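Local coordinates for OsmC family protein (Rhodothermus marinus, PDB 5CML) that probably hydrolyses carboxyl esters through its N-terminal alpha/beta-hydrolase domain, the part modelled here, in a longer protein that also carries an OsmC domain, at residues Y31-H36 and R89-F94; A114-A119 and R186-P191; N180-V185 and A208-Q213. All blocks are in the same frame, centred on the assembly; numbering follows the deposited sequence.

Contact 1: Y31-H36 and R89-F94; sequences YALFAH and RAACRF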
ATOM      1  N   TYR A  31     -13.442   5.961   1.797  1.00 21.69           N
ATOM      2  CA  TYR A  31     -12.780   4.774   2.307  1.00 20.71           C
ATOM      3  C   TYR A  31     -11.462   4.595   1.550  1.00 21.68           C
ATOM      4  O   TYR A  31     -11.421   4.760   0.323  1.00 23.45           O
ATOM      5  CB  TYR A  31     -13.660   3.517   2.143  1.00 20.13           C
ATOM      6  CG  TYR A  31     -14.864   3.511   3.063  1.00 20.45           C
ATOM      7  CD1 TYR A  31     -15.990   4.270   2.769  1.00 21.87           C
ATOM      8  CD2 TYR A  31     -14.861   2.767   4.229  1.00 20.89           C
ATOM      9  CE1 TYR A  31     -17.086   4.282   3.617  1.00 22.69           C
ATOM     10  CE2 TYR A  31     -15.943   2.792   5.090  1.00 21.71           C
ATOM     11  CZ  TYR A  31     -17.058   3.537   4.764  1.00 22.49           C
ATOM     12  OH  TYR A  31     -18.164   3.548   5.606  1.00 25.06           O
ATOM     13  N   ALA A  32     -10.411   4.264   2.290  1.00 20.78           N
ATOM     14  CA  ALA A  32      -9.090   4.029   1.722  1.00 19.17           C
ATOM     15  C   ALA A  32      -8.691   2.605   2.004  1.00 21.44           C
ATOM     16  O   ALA A  32      -8.916   2.108   3.101  1.00 24.59           O
ATOM     17  CB  ALA A  32      -8.060   4.989   2.305  1.00 20.93           C
ATOM     18  N   LEU A  33      -8.074   1.953   1.021  1.00 21.18           N
ATOM     19  CA  LEU A  33      -7.428   0.665   1.219  1.00 21.55           C
ATOM     20  C   LEU A  33      -5.956   0.956   1.382  1.00 20.48           C
ATOM     21  O   LEU A  33      -5.369   1.649   0.549  1.00 21.11           O
ATOM     22  CB  LEU A  33      -7.659  -0.287   0.033  1.00 23.62           C
ATOM     23  CG  LEU A  33      -6.863  -1.595   0.068  1.00 28.36           C
ATOM     24  CD1 LEU A  33      -7.288  -2.408   1.285  1.00 31.83           C
ATOM     25  CD2 LEU A  33      -7.027  -2.427  -1.228  1.00 33.17           C
ATOM     26  N   PHE A  34      -5.380   0.452   2.460  1.00 20.32           N
ATOM     27  CA  PHE A  34      -3.986   0.731   2.804  1.00 19.36           C
ATOM     28  C   PHE A  34      -3.241  -0.587   2.920  1.00 20.31           C
ATOM     29  O   PHE A  34      -3.300  -1.260   3.954  1.00 20.90           O
ATOM     30  CB  PHE A  34      -3.934   1.536   4.110  1.00 19.16           C
ATOM     31  CG  PHE A  34      -2.563   2.021   4.520  1.00 21.70           C
ATOM     32  CD1 PHE A  34      -1.452   1.897   3.705  1.00 22.52           C
ATOM     33  CD2 PHE A  34      -2.409   2.628   5.761  1.00 24.17           C
ATOM     34  CE1 PHE A  34      -0.203   2.370   4.120  1.00 24.26           C
ATOM     35  CE2 PHE A  34      -1.171   3.108   6.185  1.00 26.09           C
ATOM     36  CZ  PHE A  34      -0.062   2.975   5.356  1.00 24.73           C
ATOM     37  N   ALA A  35      -2.544  -0.950   1.842  1.00 20.79           N
ATOM     38  CA  ALA A  35      -1.754  -2.180   1.802  1.00 20.12           C
ATOM     39  C   ALA A  35      -0.336  -1.855   2.219  1.00 21.16           C
ATOM     40  O   ALA A  35       0.312  -1.041   1.588  1.00 21.81           O
ATOM     41  CB  ALA A  35      -1.770  -2.769   0.439  1.00 21.69           C
ATOM     42  N   HIS A  36       0.149  -2.481   3.279  1.00 20.45           N
ATOM     43  CA  HIS A  36       1.405  -2.032   3.868  1.00 21.26           C
ATOM     44  C   HIS A  36       2.263  -3.176   4.381  1.00 21.26           C
ATOM     45  O   HIS A  36       1.779  -4.307   4.575  1.00 21.94           O
ATOM     46  CB  HIS A  36       1.110  -1.077   5.020  1.00 22.42           C
ATOM     47  CG  HIS A  36       0.516  -1.769   6.195  1.00 24.15           C
ATOM     48  ND1 HIS A  36       1.284  -2.333   7.189  1.00 25.85           N
ATOM     49  CD2 HIS A  36      -0.773  -2.051   6.507  1.00 24.40           C
ATOM     50  CE1 HIS A  36       0.490  -2.914   8.072  1.00 25.59           C
ATOM     51  NE2 HIS A  36      -0.760  -2.761   7.677  1.00 24.93           N
ATOM     52  N   ARG A  89      -7.450  -7.391  -4.419  1.00 23.57           N
ATOM     53  CA  ARG A  89      -8.738  -7.228  -5.087  1.00 23.11           C
ATOM     54  C   ARG A  89      -9.871  -7.648  -4.153  1.00 22.43           C
ATOM     55  O   ARG A  89     -10.908  -6.992  -4.130  1.00 22.52           O
ATOM     56  CB  ARG A  89      -8.789  -8.033  -6.393  1.00 21.16           C
ATOM     57  CG  ARG A  89      -7.773  -7.575  -7.418  1.00 23.01           C
ATOM     58  CD  ARG A  89      -7.761  -8.524  -8.580  1.00 25.57           C
ATOM     59  NE  ARG A  89      -6.726  -8.134  -9.529  1.00 27.39           N
ATOM     60  CZ  ARG A  89      -5.781  -8.941  -9.989  1.00 28.96           C
ATOM     61  NH1 ARG A  89      -5.736 -10.225  -9.625  1.00 31.26           N
ATOM     62  NH2 ARG A  89      -4.876  -8.457 -10.824  1.00 29.24           N
ATOM     63  N   ALA A  90      -9.658  -8.710  -3.374  1.00 21.53           N
ATOM     64  CA  ALA A  90     -10.673  -9.203  -2.443  1.00 22.90           C
ATOM     65  C   ALA A  90     -10.992  -8.158  -1.370  1.00 22.58           C
ATOM     66  O   ALA A  90     -12.151  -8.017  -0.921  1.00 22.65           O
ATOM     67  CB  ALA A  90     -10.209 -10.502  -1.800  1.00 23.95           C
ATOM     68  N   ALA A  91      -9.969  -7.409  -0.970  1.00 22.44           N
ATOM     69  CA  ALA A  91     -10.155  -6.380   0.029  1.00 21.20           C
ATOM     70  C   ALA A  91     -10.988  -5.243  -0.559  1.00 21.33           C
ATOM     71  O   ALA A  91     -11.822  -4.642   0.128  1.00 23.07           O
ATOM     72  CB  ALA A  91      -8.809  -5.854   0.518  1.00 21.23           C
ATOM     73  N   CYS A  92     -10.723  -4.917  -1.821  1.00 21.89           N
ATOM     74  CA  CYS A  92     -11.474  -3.875  -2.506  1.00 21.69           C
ATOM     75  C   CYS A  92     -12.942  -4.287  -2.677  1.00 22.45           C
ATOM     76  O   CYS A  92     -13.848  -3.472  -2.472  1.00 22.60           O
ATOM     77  CB  CYS A  92     -10.860  -3.562  -3.857  1.00 25.44           C
ATOM     78  SG  CYS A  92      -9.287  -2.661  -3.792  1.00 29.82           S
ATOM     79  N   ARG A  93     -13.172  -5.551  -3.030  1.00 23.29           N
ATOM     80  CA  ARG A  93     -14.542  -6.070  -3.168  1.00 22.42           C
ATOM     81  C   ARG A  93     -15.287  -6.033  -1.833  1.00 22.50           C
ATOM     82  O   ARG A  93     -16.483  -5.746  -1.792  1.00 23.00           O
ATOM     83  CB  ARG A  93     -14.534  -7.497  -3.740  1.00 23.92           C
ATOM     84  CG  ARG A  93     -14.097  -7.516  -5.219  1.00 26.04           C
ATOM     85  CD  ARG A  93     -14.465  -8.814  -5.912  1.00 27.64           C
ATOM     86  NE  ARG A  93     -13.897  -9.958  -5.220  1.00 27.93           N
ATOM     87  CZ  ARG A  93     -12.690 -10.463  -5.448  1.00 28.25           C
ATOM     88  NH1 ARG A  93     -11.880  -9.940  -6.373  1.00 29.42           N
ATOM     89  NH2 ARG A  93     -12.292 -11.512  -4.747  1.00 29.55           N
ATOM     90  N   PHE A  94     -14.574  -6.311  -0.746  1.00 21.77           N
ATOM     91  CA  PHE A  94     -15.165  -6.277   0.588  1.00 22.70           C
ATOM     92  C   PHE A  94     -15.661  -4.865   0.884  1.00 21.12           C
ATOM     93  O   PHE A  94     -16.788  -4.676   1.336  1.00 22.68           O
ATOM     94  CB  PHE A  94     -14.143  -6.735   1.631  1.00 22.66           C
ATOM     95  CG  PHE A  94     -14.500  -6.370   3.045  1.00 23.37           C
ATOM     96  CD1 PHE A  94     -15.403  -7.129   3.761  1.00 22.78           C
ATOM     97  CD2 PHE A  94     -13.924  -5.273   3.664  1.00 25.35           C
ATOM     98  CE1 PHE A  94     -15.726  -6.800   5.059  1.00 24.48           C
ATOM     99  CE2 PHE A  94     -14.254  -4.951   4.970  1.00 24.79           C
ATOM    100  CZ  PHE A  94     -15.153  -5.713   5.660  1.00 24.99           C
TER

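Contact 2: A114-A119 and R186-P191; sequences AVLAVA and RTMRRP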
ATOM      1  N   ALA A 114       2.094  -3.004  -5.524  1.00 23.68           N
ATOM      2  CA  ALA A 114       0.840  -3.703  -5.752  1.00 24.98           C
ATOM      3  C   ALA A 114      -0.322  -2.758  -6.034  1.00 23.73           C
ATOM      4  O   ALA A 114      -1.086  -3.001  -6.966  1.00 24.02           O
ATOM      5  CB  ALA A 114       0.504  -4.575  -4.565  1.00 25.38           C
ATOM      6  N   VAL A 115      -0.498  -1.697  -5.237  1.00 23.52           N
ATOM      7  CA  VAL A 115      -1.643  -0.812  -5.495  1.00 24.78           C
ATOM      8  C   VAL A 115      -1.480  -0.082  -6.831  1.00 23.99           C
ATOM      9  O   VAL A 115      -2.463   0.170  -7.525  1.00 25.38           O
ATOM     10  CB  VAL A 115      -1.908   0.239  -4.370  1.00 26.21           C
ATOM     11  CG1 VAL A 115      -2.264  -0.449  -3.041  1.00 25.16           C
ATOM     12  CG2 VAL A 115      -0.781   1.229  -4.226  1.00 27.21           C
ATOM     13  N   LEU A 116      -0.248   0.224  -7.222  1.00 23.60           N
ATOM     14  CA  LEU A 116      -0.042   0.916  -8.480  1.00 25.51           C
ATOM     15  C   LEU A 116      -0.382   0.004  -9.641  1.00 25.90           C
ATOM     16  O   LEU A 116      -0.881   0.460 -10.661  1.00 28.17           O
ATOM     17  CB  LEU A 116       1.395   1.419  -8.614  1.00 25.24           C
ATOM     18  CG  LEU A 116       1.707   2.619  -7.727  1.00 27.93           C
ATOM     19  CD1 LEU A 116       3.197   2.799  -7.683  1.00 28.36           C
ATOM     20  CD2 LEU A 116       1.029   3.881  -8.249  1.00 30.13           C
ATOM     21  N   ALA A 117      -0.125  -1.287  -9.478  1.00 26.13           N
ATOM     22  CA  ALA A 117      -0.408  -2.243 -10.539  1.00 27.98           C
ATOM     23  C   ALA A 117      -1.900  -2.557 -10.702  1.00 27.48           C
ATOM     24  O   ALA A 117      -2.335  -2.950 -11.794  1.00 30.71           O
ATOM     25  CB  ALA A 117       0.366  -3.533 -10.300  1.00 28.32           C
ATOM     26  N   VAL A 118      -2.688  -2.407  -9.637  1.00 27.19           N
ATOM     27  CA  VAL A 118      -4.119  -2.719  -9.723  1.00 28.39           C
ATOM     28  C   VAL A 118      -5.039  -1.496  -9.744  1.00 28.25           C
ATOM     29  O   VAL A 118      -6.225  -1.650  -9.985  1.00 29.55           O
ATOM     30  CB  VAL A 118      -4.586  -3.632  -8.560  1.00 30.30           C
ATOM     31  CG1 VAL A 118      -3.768  -4.923  -8.545  1.00 31.98           C
ATOM     32  CG2 VAL A 118      -4.559  -2.899  -7.199  1.00 30.82           C
ATOM     33  N   ALA A 119      -4.513  -0.297  -9.512  1.00 27.85           N
ATOM     34  CA  ALA A 119      -5.383   0.879  -9.385  1.00 29.41           C
ATOM     35  C   ALA A 119      -6.262   1.058 -10.623  1.00 29.45           C
ATOM     36  O   ALA A 119      -7.446   1.383 -10.522  1.00 29.50           O
ATOM     37  CB  ALA A 119      -4.558   2.126  -9.147  1.00 30.47           C
ATOM     38  N   ARG A 186       1.768   4.818 -16.038  1.00 23.53           N
ATOM     39  CA  ARG A 186       1.580   5.769 -17.118  1.00 25.71           C
ATOM     40  C   ARG A 186       0.106   5.858 -17.573  1.00 27.31           C
ATOM     41  O   ARG A 186      -0.363   6.943 -17.944  1.00 27.80           O
ATOM     42  CB  ARG A 186       2.485   5.388 -18.292  1.00 27.61           C
ATOM     43  CG  ARG A 186       2.472   6.391 -19.433  1.00 32.10           C
ATOM     44  CD  ARG A 186       3.400   5.966 -20.567  1.00 39.31           C
ATOM     45  NE  ARG A 186       2.995   4.688 -21.156  1.00 46.29           N
ATOM     46  CZ  ARG A 186       3.653   3.533 -21.025  1.00 51.50           C
ATOM     47  NH1 ARG A 186       4.796   3.449 -20.338  1.00 52.44           N
ATOM     48  NH2 ARG A 186       3.167   2.446 -21.609  1.00 53.86           N
ATOM     49  N   THR A 187      -0.621   4.734 -17.533  1.00 25.80           N
ATOM     50  CA  THR A 187      -1.998   4.688 -18.034  1.00 27.57           C
ATOM     51  C   THR A 187      -3.092   4.699 -16.944  1.00 26.91           C
ATOM     52  O   THR A 187      -4.273   4.592 -17.253  1.00 27.70           O
ATOM     53  CB  THR A 187      -2.227   3.439 -18.911  1.00 28.77           C
ATOM     54  OG1 THR A 187      -2.014   2.242 -18.142  1.00 29.72           O
ATOM     55  CG2 THR A 187      -1.279   3.466 -20.088  1.00 30.49           C
ATOM     56  N   MET A 188      -2.690   4.847 -15.685  1.00 26.62           N
ATOM     57  CA  MET A 188      -3.613   4.908 -14.537  1.00 26.19           C
ATOM     58  C   MET A 188      -4.678   6.022 -14.630  1.00 24.32           C
ATOM     59  O   MET A 188      -5.825   5.854 -14.191  1.00 24.91           O
ATOM     60  CB  MET A 188      -2.762   5.106 -13.281  1.00 30.39           C
ATOM     61  CG  MET A 188      -3.444   5.067 -11.996  1.00 36.60           C
ATOM     62  SD  MET A 188      -2.064   4.865 -10.881  1.00 36.96           S
ATOM     63  CE  MET A 188      -1.127   6.407 -11.033  1.00 31.01           C
ATOM     64  N   ARG A 189      -4.276   7.173 -15.163  1.00 24.46           N
ATOM     65  CA  ARG A 189      -5.173   8.306 -15.347  1.00 25.52           C
ATOM     66  C   ARG A 189      -5.838   8.688 -14.027  1.00 26.70           C
ATOM     67  O   ARG A 189      -7.044   8.968 -13.968  1.00 28.01           O
ATOM     68  CB  ARG A 189      -6.218   7.990 -16.428  1.00 29.73           C
ATOM     69  CG  ARG A 189      -5.580   7.809 -17.798  1.00 33.65           C
ATOM     70  CD  ARG A 189      -6.586   7.533 -18.924  1.00 38.54           C
ATOM     71  NE  ARG A 189      -5.957   7.607 -20.248  1.00 45.19           N
ATOM     72  CZ  ARG A 189      -5.144   6.679 -20.752  1.00 47.80           C
ATOM     73  NH1 ARG A 189      -4.628   6.831 -21.965  1.00 49.53           N
ATOM     74  NH2 ARG A 189      -4.849   5.590 -20.058  1.00 47.96           N
ATOM     75  N   ARG A 190      -5.039   8.653 -12.963  1.00 25.75           N
ATOM     76  CA  ARG A 190      -5.492   9.105 -11.643  0.50 25.25           C
ATOM     77  C   ARG A 190      -4.371   9.892 -10.994  1.00 23.33           C
ATOM     78  O   ARG A 190      -3.206   9.624 -11.228  1.00 24.04           O
ATOM     79  CB  ARG A 190      -5.890   7.940 -10.712  0.50 25.09           C
ATOM     80  CG  ARG A 190      -7.129   7.112 -11.110  0.50 27.05           C
ATOM     81  CD  ARG A 190      -8.399   7.968 -11.194  0.50 24.62           C
ATOM     82  NE  ARG A 190      -9.595   7.197 -11.534  0.50 24.52           N
ATOM     83  CZ  ARG A 190      -9.997   6.921 -12.776  0.50 27.23           C
ATOM     84  NH1 ARG A 190      -9.301   7.339 -13.834  0.50 26.80           N
ATOM     85  NH2 ARG A 190     -11.108   6.221 -12.961  0.50 29.88           N
ATOM     86  N   PRO A 191      -4.722  10.868 -10.161  1.00 21.41           N
ATOM     87  CA  PRO A 191      -3.673  11.572  -9.417  1.00 20.50           C
ATOM     88  C   PRO A 191      -2.836  10.633  -8.543  1.00 19.54           C
ATOM     89  O   PRO A 191      -3.349   9.708  -7.892  1.00 19.70           O
ATOM     90  CB  PRO A 191      -4.460  12.559  -8.551  1.00 21.79           C
ATOM     91  CG  PRO A 191      -5.741  12.760  -9.245  1.00 24.44           C
ATOM     92  CD  PRO A 191      -6.049  11.472  -9.968  1.00 23.17           C
TER

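Contact 3: N180-V185 and A208-Q213; sequences NLEDQV and AACLFQ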
ATOM      1  N   ASN A 180       3.757  -4.970 -16.076  1.00 23.87           N
ATOM      2  CA  ASN A 180       4.733  -3.866 -16.147  1.00 22.60           C
ATOM      3  C   ASN A 180       4.254  -2.639 -15.361  1.00 22.94           C
ATOM      4  O   ASN A 180       3.309  -1.919 -15.728  1.00 22.34           O
ATOM      5  CB  ASN A 180       5.068  -3.475 -17.586  1.00 26.41           C
ATOM      6  CG  ASN A 180       6.209  -2.460 -17.648  1.00 28.71           C
ATOM      7  OD1 ASN A 180       5.986  -1.269 -17.862  1.00 31.68           O
ATOM      8  ND2 ASN A 180       7.435  -2.931 -17.430  1.00 29.45           N
ATOM      9  N   LEU A 181       4.910  -2.430 -14.238  1.00 23.71           N
ATOM     10  CA  LEU A 181       4.488  -1.379 -13.331  1.00 24.75           C
ATOM     11  C   LEU A 181       4.556   0.014 -13.973  1.00 25.96           C
ATOM     12  O   LEU A 181       3.620   0.810 -13.820  1.00 26.70           O
ATOM     13  CB  LEU A 181       5.318  -1.459 -12.061  1.00 26.72           C
ATOM     14  CG  LEU A 181       4.900  -0.517 -10.953  1.00 29.54           C
ATOM     15  CD1 LEU A 181       3.428  -0.709 -10.600  1.00 31.52           C
ATOM     16  CD2 LEU A 181       5.782  -0.801  -9.770  1.00 32.21           C
ATOM     17  N   GLU A 182       5.610   0.300 -14.729  1.00 27.73           N
ATOM     18  CA  GLU A 182       5.711   1.609 -15.364  1.00 28.41           C
ATOM     19  C   GLU A 182       4.574   1.853 -16.372  1.00 27.22           C
ATOM     20  O   GLU A 182       4.017   2.952 -16.397  1.00 26.54           O
ATOM     21  CB  GLU A 182       7.094   1.773 -15.995  1.00 33.15           C
ATOM     22  CG  GLU A 182       8.113   2.207 -14.927  1.00 38.13           C
ATOM     23  CD  GLU A 182       9.568   2.028 -15.346  1.00 40.46           C
ATOM     24  OE1 GLU A 182      10.097   2.915 -16.039  1.00 36.99           O
ATOM     25  OE2 GLU A 182      10.188   1.003 -14.976  1.00 43.31           O
ATOM     26  N   ASP A 183       4.165   0.829 -17.130  1.00 26.18           N
ATOM     27  CA  ASP A 183       3.033   0.967 -18.056  1.00 26.33           C
ATOM     28  C   ASP A 183       1.750   1.254 -17.292  1.00 24.39           C
ATOM     29  O   ASP A 183       0.952   2.099 -17.691  1.00 26.57           O
ATOM     30  CB  ASP A 183       2.812  -0.298 -18.913  1.00 31.07           C
ATOM     31  CG  ASP A 183       3.800  -0.436 -20.064  1.00 38.01           C
ATOM     32  OD1 ASP A 183       4.535   0.539 -20.342  1.00 39.82           O
ATOM     33  OD2 ASP A 183       3.813  -1.530 -20.710  1.00 41.00           O
ATOM     34  N   GLN A 184       1.545   0.532 -16.203  1.00 21.83           N
ATOM     35  CA  GLN A 184       0.349   0.719 -15.394  1.00 22.46           C
ATOM     36  C   GLN A 184       0.282   2.138 -14.829  1.00 21.60           C
ATOM     37  O   GLN A 184      -0.776   2.777 -14.836  1.00 22.71           O
ATOM     38  CB  GLN A 184       0.304  -0.320 -14.264  1.00 23.34           C
ATOM     39  CG  GLN A 184       0.013  -1.742 -14.748  1.00 25.21           C
ATOM     40  CD  GLN A 184      -1.397  -1.886 -15.304  1.00 31.70           C
ATOM     41  OE1 GLN A 184      -2.361  -2.030 -14.555  1.00 38.52           O
ATOM     42  NE2 GLN A 184      -1.522  -1.829 -16.601  1.00 33.13           N
ATOM     43  N   VAL A 185       1.419   2.643 -14.377  1.00 21.86           N
ATOM     44  CA  VAL A 185       1.458   3.958 -13.776  1.00 22.20           C
ATOM     45  C   VAL A 185       1.185   5.009 -14.854  1.00 23.75           C
ATOM     46  O   VAL A 185       0.475   5.987 -14.624  1.00 26.50           O
ATOM     47  CB  VAL A 185       2.803   4.196 -13.084  1.00 23.53           C
ATOM     48  CG1 VAL A 185       2.961   5.646 -12.669  1.00 27.31           C
ATOM     49  CG2 VAL A 185       2.925   3.301 -11.857  1.00 22.75           C
ATOM     50  N   ALA A 208      11.587   6.281  -6.690  1.00 21.36           N
ATOM     51  CA  ALA A 208      10.565   7.312  -6.734  1.00 20.25           C
ATOM     52  C   ALA A 208      10.731   8.165  -8.000  1.00 20.39           C
ATOM     53  O   ALA A 208       9.751   8.569  -8.604  1.00 21.20           O
ATOM     54  CB  ALA A 208      10.613   8.188  -5.460  1.00 19.87           C
ATOM     55  N   ALA A 209      11.972   8.438  -8.409  1.00 21.38           N
ATOM     56  CA  ALA A 209      12.193   9.227  -9.621  1.00 22.41           C
ATOM     57  C   ALA A 209      11.703   8.459 -10.845  1.00 22.96           C
ATOM     58  O   ALA A 209      11.114   9.024 -11.761  1.00 23.22           O
ATOM     59  CB  ALA A 209      13.660   9.569  -9.768  1.00 24.52           C
ATOM     60  N   CYS A 210      11.931   7.154 -10.839  1.00 23.57           N
ATOM     61  CA  CYS A 210      11.501   6.269 -11.899  0.72 24.66           C
ATOM     62  C   CYS A 210       9.980   6.283 -12.040  1.00 24.41           C
ATOM     63  O   CYS A 210       9.434   6.412 -13.131  1.00 24.81           O
ATOM     64  CB  CYS A 210      12.016   4.866 -11.581  0.72 25.06           C
ATOM     65  SG  CYS A 210      11.530   3.589 -12.686  0.72 28.18           S
ATOM     66  N   LEU A 211       9.297   6.151 -10.899  1.00 22.98           N
ATOM     67  CA  LEU A 211       7.843   6.144 -10.925  1.00 21.50           C
ATOM     68  C   LEU A 211       7.313   7.519 -11.345  1.00 20.35           C
ATOM     69  O   LEU A 211       6.353   7.608 -12.104  1.00 22.28           O
ATOM     70  CB  LEU A 211       7.258   5.724  -9.564  1.00 21.92           C
ATOM     71  CG  LEU A 211       7.425   4.236  -9.215  1.00 21.99           C
ATOM     72  CD1 LEU A 211       7.173   3.960  -7.718  1.00 23.86           C
ATOM     73  CD2 LEU A 211       6.474   3.393 -10.051  1.00 23.86           C
ATOM     74  N   PHE A 212       7.939   8.593 -10.868  1.00 20.71           N
ATOM     75  CA  PHE A 212       7.480   9.929 -11.221  1.00 20.00           C
ATOM     76  C   PHE A 212       7.626  10.196 -12.717  1.00 22.87           C
ATOM     77  O   PHE A 212       6.739  10.780 -13.341  1.00 23.19           O
ATOM     78  CB  PHE A 212       8.240  10.984 -10.398  1.00 20.53           C
ATOM     79  CG  PHE A 212       7.685  12.376 -10.527  1.00 20.22           C
ATOM     80  CD1 PHE A 212       8.087  13.202 -11.557  1.00 21.78           C
ATOM     81  CD2 PHE A 212       6.767  12.865  -9.615  1.00 20.79           C
ATOM     82  CE1 PHE A 212       7.582  14.483 -11.677  1.00 20.69           C
ATOM     83  CE2 PHE A 212       6.260  14.152  -9.741  1.00 21.22           C
ATOM     84  CZ  PHE A 212       6.671  14.960 -10.761  1.00 21.93           C
ATOM     85  N   GLN A 213       8.732   9.766 -13.300  1.00 23.16           N
ATOM     86  CA  GLN A 213       8.940   9.962 -14.731  1.00 24.91           C
ATOM     87  C   GLN A 213       7.936   9.168 -15.570  1.00 26.53           C
ATOM     88  O   GLN A 213       7.517   9.612 -16.655  1.00 28.91           O
ATOM     89  CB  GLN A 213      10.381   9.593 -15.088  1.00 27.65           C
ATOM     90  CG  GLN A 213      11.407  10.544 -14.496  1.00 36.65           C
ATOM     91  CD  GLN A 213      12.826  10.181 -14.884  1.00 47.09           C
ATOM     92  OE1 GLN A 213      13.149  10.110 -16.069  1.00 50.28           O
ATOM     93  NE2 GLN A 213      13.683   9.955 -13.888  1.00 51.20           N
TER
HETATM   94  O   HOH W   1      10.419   5.787 -15.607  1.00 30.84           O

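Contact 1: Y31-H36 and R89-F94
L33 reaches out from strand 30-36 and splits its two methyl branches between neighbouring residues of helix 85-98, A91 and C92. The helix segment starts at R89, whose CB points away from the strand and whose guanidinium is engaged by E121 and E175. A91 is the first residue to touch. Its CB points toward the strand and meets CD1 of L33 at 3.8 Å, a plain methyl-to-methyl contact. This is the place where the helix crosses the central sheet of an alpha/beta-hydrolase fold. Helix 85-98 links strand 59-65 to strand 104-108, a parallel beta-alpha-beta crossover that passes over strand 30-36, the strand lying between those two. L33 therefore faces the crossover helix, while F34, next along the strand, faces the other side of the sheet and helix 45-56. At C92 the thiol takes over. Its SG, swung to the side away from its own carbonyl carbon (chi1 -72°), lies 3.4 Å from CD2 of L33, a snug approach for sulfur and methyl. The backbones are nearest here too, with the CA atoms of L33 and C92 7.1 Å apart. L33 can serve both partners because CG stands anti to the backbone N (chi1 172°), which carries the fork well out from the strand toward the helix. L33, A91 and C92 are all buried, and no hydrogen bond joins the two segments. Beyond C92, R93 turns to the surface and pairs with E86, whereas F94 folds back into the interior, with its ring against F8 and L62.

Contact 2: A114-A119 and R186-P191
The helix that follows the probable nucleophile elbow, helix 110-118, is packed near its C-terminal end by the thioether of M188, which lies against L116 and A119. The sulfur does the touching. M188 SD lies 4.1 Å from CB of A119, and it is 4.2 Å from CD2 of L116. These two partners stand three residues apart on the first segment, so the sulfur touches two side chains on the same side of this part of the chain, about one turn apart. The methionine gets there by an extended start: CG is anti to the backbone N (chi1 -174°) and the next torsion is also extended, which carries SD straight across, and the chain bends only at chi3, 66°, where CE turns off. L116 and M188 pass each other at a slant. The CB of A119 points toward the other segment, and the backbones come nearest here, with the CA atoms of A119 and M188 6.8 Å apart.

In the alpha/beta-hydrolase sheet, helix 110-118 leads into strand 127-131 and helix 181-187 leads into the neighbouring parallel strand 192-196, so M188 joins the helix-to-strand connections of two strands that are neighbours in the sheet. Strand 127-131 lies beneath both partners, with L116 on V128 and T130 and A119 on V128. Just after M188 the chain turns at R189, the first residue to leave the helical conformation, with a positive phi of 55°. R189 curls its guanidinium back, making a weak hydrogen bond from NH2 to the carbonyl O of T187. R190 is modelled in two conformers, so the bond from its NH1 to the O of R189 is doubtful. P191, just before strand 192-196, already makes a backbone hydrogen bond with V128.

Contact 3: N180-V185 and A208-Q213
CD2 of L211 is the apolar centre of this contact, meeting V185 CG2 at 4.0 Å and L181 CD2 at 4.3 Å. The side chains of V185 and L211 cross at about a right angle, and the other valine branch, CG1, sits by the carbonyl O of L211. Toward the surface the contact turns polar. A water donates to E182 OE1 (2.9 Å) and to C210 O (2.7 Å), bridging a side chain of one helix to the backbone of the other. C210 SG packs about equally close to CD, OE1 and OE2 of E182, though C210 has two conformers and this detail is doubtful. One shell out, C210 is tied by its disulfide to C135, and L116 of helix 110-118 packs on all three apolar residues. N180, with a positive phi, separates helix 170-179 from helix 181-187 and N-caps the latter, its OD1 accepting from D183 N at 2.9 Å. The axes of segments 181-185 and 208-213 approach to 9.7 Å, with a crossing angle of -46°. With both its protons given to acceptors, the water can link E182 to C210 without a donor from either; this would suit an ionised E182 without proving it.

Overall arrangement
Contact 1 comes first along the chain and is complete before the other two begin; contacts 2 and 3 interleave, their segments alternating in sequence. The centres of contacts 1 and 2 lie about 14 Å apart, those of 2 and 3 about 9 Å, and those of 1 and 3 about 21 Å. V115 CG1 meets A35 CB, joining contact 1 to contact 2, while helix 181-187 serves both contacts 2 and 3. Contact 1 seats helix 85-98 on the sheet of the alpha/beta-hydrolase domain, and contacts 2 and 3 lie among helices 110-118, 181-187 and 206-214 on the same face, where helix 110-118, which follows the probable nucleophile elbow, touches the other two.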